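Local coordinates for protein type I polyketide synthase PikAII (Streptomyces venezuelae, PDB 3QP9) that contributes a C2-type ketoreductase domain to a modular polyketide synthase, where it probably epimerises the polyketide intermediate rather than reducing its ketone, at residues R332-V337 with R382-A387; T375-L380 with L397-S402. One frame throughout, in Å; residues are numbered along the deposited sequence.

Contact 1: R332-V337 with R382-A387; sequences RLLAGV and RLLREA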
ATOM      1  N   ARG A 332      10.977 -12.129  20.948  1.00 38.23           N
ATOM      2  CA  ARG A 332      11.411 -11.834  22.335  1.00 40.28           C
ATOM      3  C   ARG A 332      10.446 -10.875  22.987  1.00 39.26           C
ATOM      4  O   ARG A 332      10.045 -11.080  24.143  1.00 39.75           O
ATOM      5  CB  ARG A 332      12.742 -11.089  22.323  1.00 41.16           C
ATOM      6  CG  ARG A 332      13.867 -11.613  23.152  1.00 48.59           C
ATOM      7  CD  ARG A 332      14.605 -12.681  22.375  1.00 51.70           C
ATOM      8  NE  ARG A 332      16.069 -12.542  22.318  1.00 55.95           N
ATOM      9  CZ  ARG A 332      16.774 -11.953  21.325  1.00 62.71           C
ATOM     10  NH1 ARG A 332      18.101 -11.940  21.364  1.00 64.32           N
ATOM     11  NH2 ARG A 332      16.198 -11.347  20.288  1.00 64.11           N
ATOM     12  N   LEU A 333      10.130  -9.805  22.254  1.00 38.63           N
ATOM     13  CA  LEU A 333       9.240  -8.768  22.745  1.00 36.89           C
ATOM     14  C   LEU A 333       7.966  -9.430  23.172  1.00 38.34           C
ATOM     15  O   LEU A 333       7.541  -9.241  24.341  1.00 36.19           O
ATOM     16  CB  LEU A 333       8.965  -7.723  21.704  1.00 37.83           C
ATOM     17  CG  LEU A 333       7.815  -6.722  21.896  1.00 39.24           C
ATOM     18  CD1 LEU A 333       8.166  -5.813  23.000  1.00 40.61           C
ATOM     19  CD2 LEU A 333       7.856  -5.896  20.637  1.00 42.70           C
ATOM     20  N   LEU A 334       7.366 -10.202  22.258  1.00 36.84           N
ATOM     21  CA  LEU A 334       6.039 -10.807  22.547  1.00 37.39           C
ATOM     22  C   LEU A 334       6.060 -11.788  23.675  1.00 37.91           C
ATOM     23  O   LEU A 334       5.086 -11.877  24.442  1.00 37.48           O
ATOM     24  CB  LEU A 334       5.431 -11.459  21.307  1.00 36.94           C
ATOM     25  CG  LEU A 334       5.165 -10.474  20.160  1.00 37.64           C
ATOM     26  CD1 LEU A 334       5.084 -11.222  18.833  1.00 34.92           C
ATOM     27  CD2 LEU A 334       3.888  -9.676  20.491  1.00 36.57           C
ATOM     28  N   ALA A 335       7.138 -12.574  23.756  1.00 39.14           N
ATOM     29  CA  ALA A 335       7.261 -13.608  24.789  1.00 39.74           C
ATOM     30  C   ALA A 335       7.392 -12.965  26.179  1.00 39.62           C
ATOM     31  O   ALA A 335       7.037 -13.581  27.171  1.00 38.27           O
ATOM     32  CB  ALA A 335       8.475 -14.487  24.512  1.00 41.91           C
ATOM     33  N   GLY A 336       7.893 -11.721  26.212  1.00 37.99           N
ATOM     34  CA  GLY A 336       8.060 -10.955  27.450  1.00 38.53           C
ATOM     35  C   GLY A 336       6.759 -10.454  28.096  1.00 38.65           C
ATOM     36  O   GLY A 336       6.778  -9.983  29.249  1.00 38.22           O
ATOM     37  N   VAL A 337       5.642 -10.493  27.362  1.00 35.91           N
ATOM     38  CA  VAL A 337       4.353 -10.025  27.901  1.00 36.50           C
ATOM     39  C   VAL A 337       3.932 -11.030  29.012  1.00 35.85           C
ATOM     40  O   VAL A 337       4.012 -12.256  28.878  1.00 35.47           O
ATOM     41  CB  VAL A 337       3.234  -9.878  26.806  1.00 35.11           C
ATOM     42  CG1 VAL A 337       1.894  -9.476  27.389  1.00 36.47           C
ATOM     43  CG2 VAL A 337       3.625  -8.887  25.736  1.00 35.35           C
ATOM     44  N   ARG A 382       2.907 -12.547  11.392  1.00 33.90           N
ATOM     45  CA  ARG A 382       3.307 -13.978  11.481  1.00 36.01           C
ATOM     46  C   ARG A 382       3.411 -14.567  12.907  1.00 37.78           C
ATOM     47  O   ARG A 382       2.749 -15.579  13.218  1.00 37.13           O
ATOM     48  CB  ARG A 382       4.579 -14.298  10.695  1.00 36.05           C
ATOM     49  CG  ARG A 382       4.905 -15.794  10.772  1.00 40.52           C
ATOM     50  CD  ARG A 382       5.980 -16.156   9.748  1.00 44.34           C
ATOM     51  NE  ARG A 382       7.313 -15.581  10.025  1.00 45.21           N
ATOM     52  CZ  ARG A 382       8.177 -16.059  10.932  1.00 46.87           C
ATOM     53  NH1 ARG A 382       9.380 -15.502  11.084  1.00 46.68           N
ATOM     54  NH2 ARG A 382       7.855 -17.104  11.685  1.00 45.90           N
ATOM     55  N   LEU A 383       4.203 -13.960  13.782  1.00 38.20           N
ATOM     56  CA  LEU A 383       4.321 -14.511  15.168  1.00 39.40           C
ATOM     57  C   LEU A 383       3.021 -14.533  15.971  1.00 40.81           C
ATOM     58  O   LEU A 383       2.796 -15.458  16.793  1.00 42.20           O
ATOM     59  CB  LEU A 383       5.416 -13.761  15.946  1.00 38.31           C
ATOM     60  CG  LEU A 383       6.738 -13.719  15.167  1.00 41.37           C
ATOM     61  CD1 LEU A 383       7.614 -12.592  15.722  1.00 40.29           C
ATOM     62  CD2 LEU A 383       7.442 -15.100  15.225  1.00 41.91           C
ATOM     63  N   LEU A 384       2.167 -13.523  15.760  1.00 39.63           N
ATOM     64  CA  LEU A 384       0.847 -13.475  16.408  1.00 40.33           C
ATOM     65  C   LEU A 384      -0.099 -14.512  15.840  1.00 41.59           C
ATOM     66  O   LEU A 384      -0.984 -15.007  16.554  1.00 42.14           O
ATOM     67  CB  LEU A 384       0.186 -12.104  16.295  1.00 37.37           C
ATOM     68  CG  LEU A 384       0.830 -10.919  17.050  1.00 42.17           C
ATOM     69  CD1 LEU A 384       0.021  -9.639  16.956  1.00 37.16           C
ATOM     70  CD2 LEU A 384       1.146 -11.264  18.529  1.00 40.67           C
ATOM     71  N   ARG A 385       0.049 -14.784  14.546  1.00 43.64           N
ATOM     72  CA  ARG A 385      -0.709 -15.825  13.852  1.00 46.08           C
ATOM     73  C   ARG A 385      -0.274 -17.145  14.488  1.00 46.56           C
ATOM     74  O   ARG A 385      -1.112 -17.939  14.921  1.00 46.22           O
ATOM     75  CB  ARG A 385      -0.415 -15.763  12.321  1.00 46.97           C
ATOM     76  CG  ARG A 385      -1.687 -15.635  11.396  1.00 52.51           C
ATOM     77  CD  ARG A 385      -1.478 -15.030   9.950  1.00 56.79           C
ATOM     78  NE  ARG A 385      -0.102 -15.015   9.421  1.00 63.74           N
ATOM     79  CZ  ARG A 385       0.646 -16.080   9.073  1.00 64.85           C
ATOM     80  NH1 ARG A 385       0.199 -17.337   9.209  1.00 65.05           N
ATOM     81  NH2 ARG A 385       1.877 -15.875   8.606  1.00 63.45           N
ATOM     82  N   GLU A 386       1.044 -17.343  14.582  1.00 47.93           N
ATOM     83  CA  GLU A 386       1.658 -18.588  15.062  1.00 50.66           C
ATOM     84  C   GLU A 386       1.352 -18.875  16.561  1.00 53.01           C
ATOM     85  O   GLU A 386       1.357 -20.029  16.999  1.00 53.89           O
ATOM     86  CB  GLU A 386       3.172 -18.640  14.670  1.00 50.37           C
ATOM     87  CG  GLU A 386       3.416 -19.292  13.253  1.00 52.38           C
ATOM     88  CD  GLU A 386       4.777 -18.978  12.509  1.00 54.84           C
ATOM     89  OE1 GLU A 386       4.836 -19.082  11.237  1.00 51.92           O
ATOM     90  OE2 GLU A 386       5.782 -18.679  13.193  1.00 53.24           O
ATOM     91  N   ALA A 387       1.034 -17.828  17.328  1.00 54.49           N
ATOM     92  CA  ALA A 387       0.620 -17.980  18.704  1.00 56.52           C
ATOM     93  C   ALA A 387      -0.893 -18.258  18.817  1.00 58.10           C
ATOM     94  O   ALA A 387      -1.431 -18.229  19.901  1.00 58.07           O
ATOM     95  CB  ALA A 387       1.031 -16.748  19.566  1.00 55.82           C
TER
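Two neighbouring helices of the Rossmann-fold ketoreductase domain meet where Leu-334, near the end of helix 327-335, reaches across to Leu-383 and Leu-384, in the last turn of helix 363-386. The touch is narrow, burying 118 Å² over both sides, and Leu-334 supplies more than half of it. Both of its methyl groups work. CD1 lies 3.9 Å from Leu-383 CB, meeting the base of that side chain, while CD2 comes to 3.7 Å from Leu-384 CD2. The Leu-384 side chain crosses Leu-334 at about a right angle. Its CD2 lies near both methyls of the fork, being also 3.9 Å from Leu-334 CD1. The CB of Leu-334 already points toward the other helix, and chi1 of -62° with chi2 of 158° brings both methyls to the leucine pair. The CB of Leu-384 does not point straight across, but the end of the chain bends nearer. Leucine suits all three places, since a forked apolar end can fill the groove between helices without needing a polar partner.

Leu-334 and Leu-384 both also rest on Leu-343 of strand 343-348, and Leu-383 touches Ala-330 and Ala-331, small residues against which the leucine can lie. Toward solvent, Arg-382 NH2 and Glu-386 OE2, one helical turn apart and 3.0 Å from each other, form a salt bridge whose hydrogen bond is weak. Apolar packing between adjacent helices over a strand is characteristic of the helical layer that flanks the sheet in a Rossmann fold.

Contact 2: T375-L380 with L397-S402; sequences TAALHL and LVLFSS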
ATOM      1  N   THR A 375       8.431  -4.567   7.222  1.00 28.99           N
ATOM      2  CA  THR A 375       9.019  -5.858   7.719  1.00 29.90           C
ATOM      3  C   THR A 375       8.624  -6.214   9.168  1.00 30.12           C
ATOM      4  O   THR A 375       8.333  -7.432   9.510  1.00 29.53           O
ATOM      5  CB  THR A 375      10.554  -5.874   7.569  1.00 31.02           C
ATOM      6  OG1 THR A 375      10.841  -5.878   6.150  1.00 30.94           O
ATOM      7  CG2 THR A 375      11.169  -7.145   8.214  1.00 32.12           C
ATOM      8  N   ALA A 376       8.660  -5.212  10.032  1.00 29.00           N
ATOM      9  CA  ALA A 376       8.192  -5.486  11.406  1.00 30.34           C
ATOM     10  C   ALA A 376       6.720  -5.944  11.469  1.00 29.27           C
ATOM     11  O   ALA A 376       6.323  -6.810  12.264  1.00 30.24           O
ATOM     12  CB  ALA A 376       8.498  -4.288  12.310  1.00 30.22           C
ATOM     13  N   ALA A 377       5.873  -5.352  10.613  1.00 30.01           N
ATOM     14  CA  ALA A 377       4.477  -5.677  10.578  1.00 28.37           C
ATOM     15  C   ALA A 377       4.337  -7.064  10.043  1.00 29.03           C
ATOM     16  O   ALA A 377       3.515  -7.816  10.549  1.00 28.64           O
ATOM     17  CB  ALA A 377       3.675  -4.632   9.705  1.00 27.89           C
ATOM     18  N   LEU A 378       5.203  -7.415   9.088  1.00 28.42           N
ATOM     19  CA  LEU A 378       5.239  -8.797   8.569  1.00 30.60           C
ATOM     20  C   LEU A 378       5.487  -9.785   9.680  1.00 30.47           C
ATOM     21  O   LEU A 378       4.714 -10.746   9.812  1.00 31.56           O
ATOM     22  CB  LEU A 378       6.221  -8.972   7.398  1.00 27.31           C
ATOM     23  CG  LEU A 378       6.464 -10.438   6.970  1.00 32.71           C
ATOM     24  CD1 LEU A 378       5.300 -10.865   6.123  1.00 36.21           C
ATOM     25  CD2 LEU A 378       7.724 -10.511   6.138  1.00 37.81           C
ATOM     26  N   HIS A 379       6.486  -9.509  10.525  1.00 30.09           N
ATOM     27  CA  HIS A 379       6.814 -10.412  11.605  1.00 29.90           C
ATOM     28  C   HIS A 379       5.770 -10.437  12.683  1.00 31.32           C
ATOM     29  O   HIS A 379       5.448 -11.507  13.200  1.00 28.59           O
ATOM     30  CB  HIS A 379       8.158 -10.034  12.251  1.00 30.73           C
ATOM     31  CG  HIS A 379       9.301 -10.106  11.313  1.00 30.58           C
ATOM     32  ND1 HIS A 379      10.370  -9.227  11.360  1.00 34.44           N
ATOM     33  CD2 HIS A 379       9.530 -10.943  10.276  1.00 28.68           C
ATOM     34  CE1 HIS A 379      11.230  -9.564  10.413  1.00 33.32           C
ATOM     35  NE2 HIS A 379      10.721 -10.575   9.719  1.00 34.14           N
ATOM     36  N   LEU A 380       5.234  -9.257  13.029  1.00 30.90           N
ATOM     37  CA  LEU A 380       4.220  -9.242  14.072  1.00 32.36           C
ATOM     38  C   LEU A 380       2.978 -10.096  13.669  1.00 32.31           C
ATOM     39  O   LEU A 380       2.361 -10.815  14.487  1.00 32.32           O
ATOM     40  CB  LEU A 380       3.813  -7.830  14.389  1.00 30.98           C
ATOM     41  CG  LEU A 380       4.858  -7.013  15.139  1.00 33.60           C
ATOM     42  CD1 LEU A 380       4.470  -5.537  14.961  1.00 30.46           C
ATOM     43  CD2 LEU A 380       4.918  -7.385  16.660  1.00 29.78           C
ATOM     44  N   LEU A 397      -4.305  -6.116  15.855  1.00 27.57           N
ATOM     45  CA  LEU A 397      -3.093  -5.568  15.335  1.00 28.46           C
ATOM     46  C   LEU A 397      -3.462  -4.401  14.413  1.00 28.67           C
ATOM     47  O   LEU A 397      -4.139  -4.610  13.353  1.00 30.91           O
ATOM     48  CB  LEU A 397      -2.316  -6.633  14.573  1.00 27.48           C
ATOM     49  CG  LEU A 397      -1.054  -6.112  13.818  1.00 25.03           C
ATOM     50  CD1 LEU A 397       0.125  -5.556  14.716  1.00 23.90           C
ATOM     51  CD2 LEU A 397      -0.495  -7.247  13.002  1.00 29.37           C
ATOM     52  N   VAL A 398      -3.097  -3.192  14.843  1.00 26.58           N
ATOM     53  CA  VAL A 398      -3.437  -2.013  14.206  1.00 25.87           C
ATOM     54  C   VAL A 398      -2.200  -1.442  13.571  1.00 26.12           C
ATOM     55  O   VAL A 398      -1.225  -1.074  14.245  1.00 27.91           O
ATOM     56  CB  VAL A 398      -4.038  -0.961  15.210  1.00 25.90           C
ATOM     57  CG1 VAL A 398      -4.476   0.290  14.458  1.00 25.24           C
ATOM     58  CG2 VAL A 398      -5.164  -1.610  15.970  1.00 25.16           C
ATOM     59  N   LEU A 399      -2.212  -1.397  12.234  1.00 25.44           N
ATOM     60  CA  LEU A 399      -1.120  -0.785  11.416  1.00 26.24           C
ATOM     61  C   LEU A 399      -1.386   0.645  11.012  1.00 27.81           C
ATOM     62  O   LEU A 399      -2.489   1.014  10.470  1.00 27.17           O
ATOM     63  CB  LEU A 399      -0.978  -1.665  10.147  1.00 25.73           C
ATOM     64  CG  LEU A 399      -0.930  -3.165  10.463  1.00 25.85           C
ATOM     65  CD1 LEU A 399      -0.722  -4.044   9.103  1.00 27.31           C
ATOM     66  CD2 LEU A 399       0.257  -3.468  11.427  1.00 30.08           C
ATOM     67  N   PHE A 400      -0.397   1.491  11.247  1.00 30.69           N
ATOM     68  CA  PHE A 400      -0.460   2.888  10.803  1.00 30.14           C
ATOM     69  C   PHE A 400       0.129   2.980   9.398  1.00 30.91           C
ATOM     70  O   PHE A 400       1.326   2.885   9.227  1.00 30.44           O
ATOM     71  CB  PHE A 400       0.303   3.822  11.796  1.00 27.45           C
ATOM     72  CG  PHE A 400      -0.528   4.230  13.010  1.00 31.14           C
ATOM     73  CD1 PHE A 400      -1.331   3.329  13.661  1.00 32.57           C
ATOM     74  CD2 PHE A 400      -0.498   5.545  13.496  1.00 27.62           C
ATOM     75  CE1 PHE A 400      -2.089   3.729  14.766  1.00 38.90           C
ATOM     76  CE2 PHE A 400      -1.283   5.949  14.597  1.00 29.54           C
ATOM     77  CZ  PHE A 400      -2.068   5.092  15.219  1.00 30.28           C
ATOM     78  N   SER A 401      -0.767   3.190   8.410  1.00 30.45           N
ATOM     79  CA  SER A 401      -0.395   3.355   7.042  1.00 30.51           C
ATOM     80  C   SER A 401      -0.611   4.833   6.682  1.00 28.69           C
ATOM     81  O   SER A 401      -0.695   5.715   7.565  1.00 27.70           O
ATOM     82  CB  SER A 401      -1.270   2.384   6.218  1.00 30.28           C
ATOM     83  OG  SER A 401      -1.204   2.543   4.802  1.00 32.82           O
ATOM     84  N   SER A 402      -0.754   5.123   5.402  1.00 29.20           N
ATOM     85  CA  SER A 402      -0.663   6.519   4.936  1.00 26.61           C
ATOM     86  C   SER A 402      -1.505   6.691   3.689  1.00 26.76           C
ATOM     87  O   SER A 402      -1.578   5.786   2.876  1.00 25.35           O
ATOM     88  CB  SER A 402       0.793   6.835   4.609  1.00 29.00           C
ATOM     89  OG  SER A 402       0.883   7.928   3.728  1.00 27.95           O
TER
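A first torsion of -47° sets Leu-399 with CG anti to its carbonyl carbon, and a second of -178° makes CD1 continue the chain away from CA; CD2 is the branch left to meet Ala-377, its methyl lying 4.0 Å from Ala-377 CB. Leu-397, two residues earlier on the strand, is folded differently. Its CG stands opposite the backbone N (chi1 173°), and CD1 is the branch that turns to Leu-380, with 4.3 Å between Leu-397 CD1 and Leu-380 CB. The two pairs follow the backbones: Ala-377 and Leu-399 have CA atoms 7.5 Å apart, Leu-380 and Leu-397 somewhat more. Residues spaced by three on helix 363-386 thus match residues spaced by two on strand 396-402, in each case the spacing that puts side chains on the same face of the element.

Alanine suits the nearer pair, because its single methyl lets the helix lie close over the strand while the longer leucine spans the gap. At Leu-380 the CB carbon makes the nearest approach, so the looser second pair is a leucine branch against the root of another leucine. Neighbours close the layer: Leu-422 of helix 413-426 packs on Ala-377, Leu-425 on Leu-399, and Val-436 of strand 435-441 lies against both strand leucines. His-348 of strand 343-348 also touches Ala-377.

All four touching residues are buried and apolar, and the pairing involves methyl and methylene carbons alone. The contact therefore rests on dispersion and on the exclusion of water; within these two pairs the fit of shapes, not directional bonding, sets the spacing.

In the fold
Along the chain, helix 327-335 comes first and is followed by strand 343-348, helix 363-386 and strand 396-402. Contact 1 closes the long excursion from 332-337 through that strand to the end of helix 363-386. Contact 2 closes a shorter one, from 375-380 over the helix end to the next strand. Their segments alternate, so the two closures cross rather than nest. Segments 375-380 and 382-387 adjoin on helix 363-386, which serves both contacts: one part of it packs against the preceding helix 327-335, another against strand 396-402, which runs parallel to its neighbour 343-348. The result ties one helical layer to the central sheet of the Rossmann fold, with contact centres about 14 Å apart.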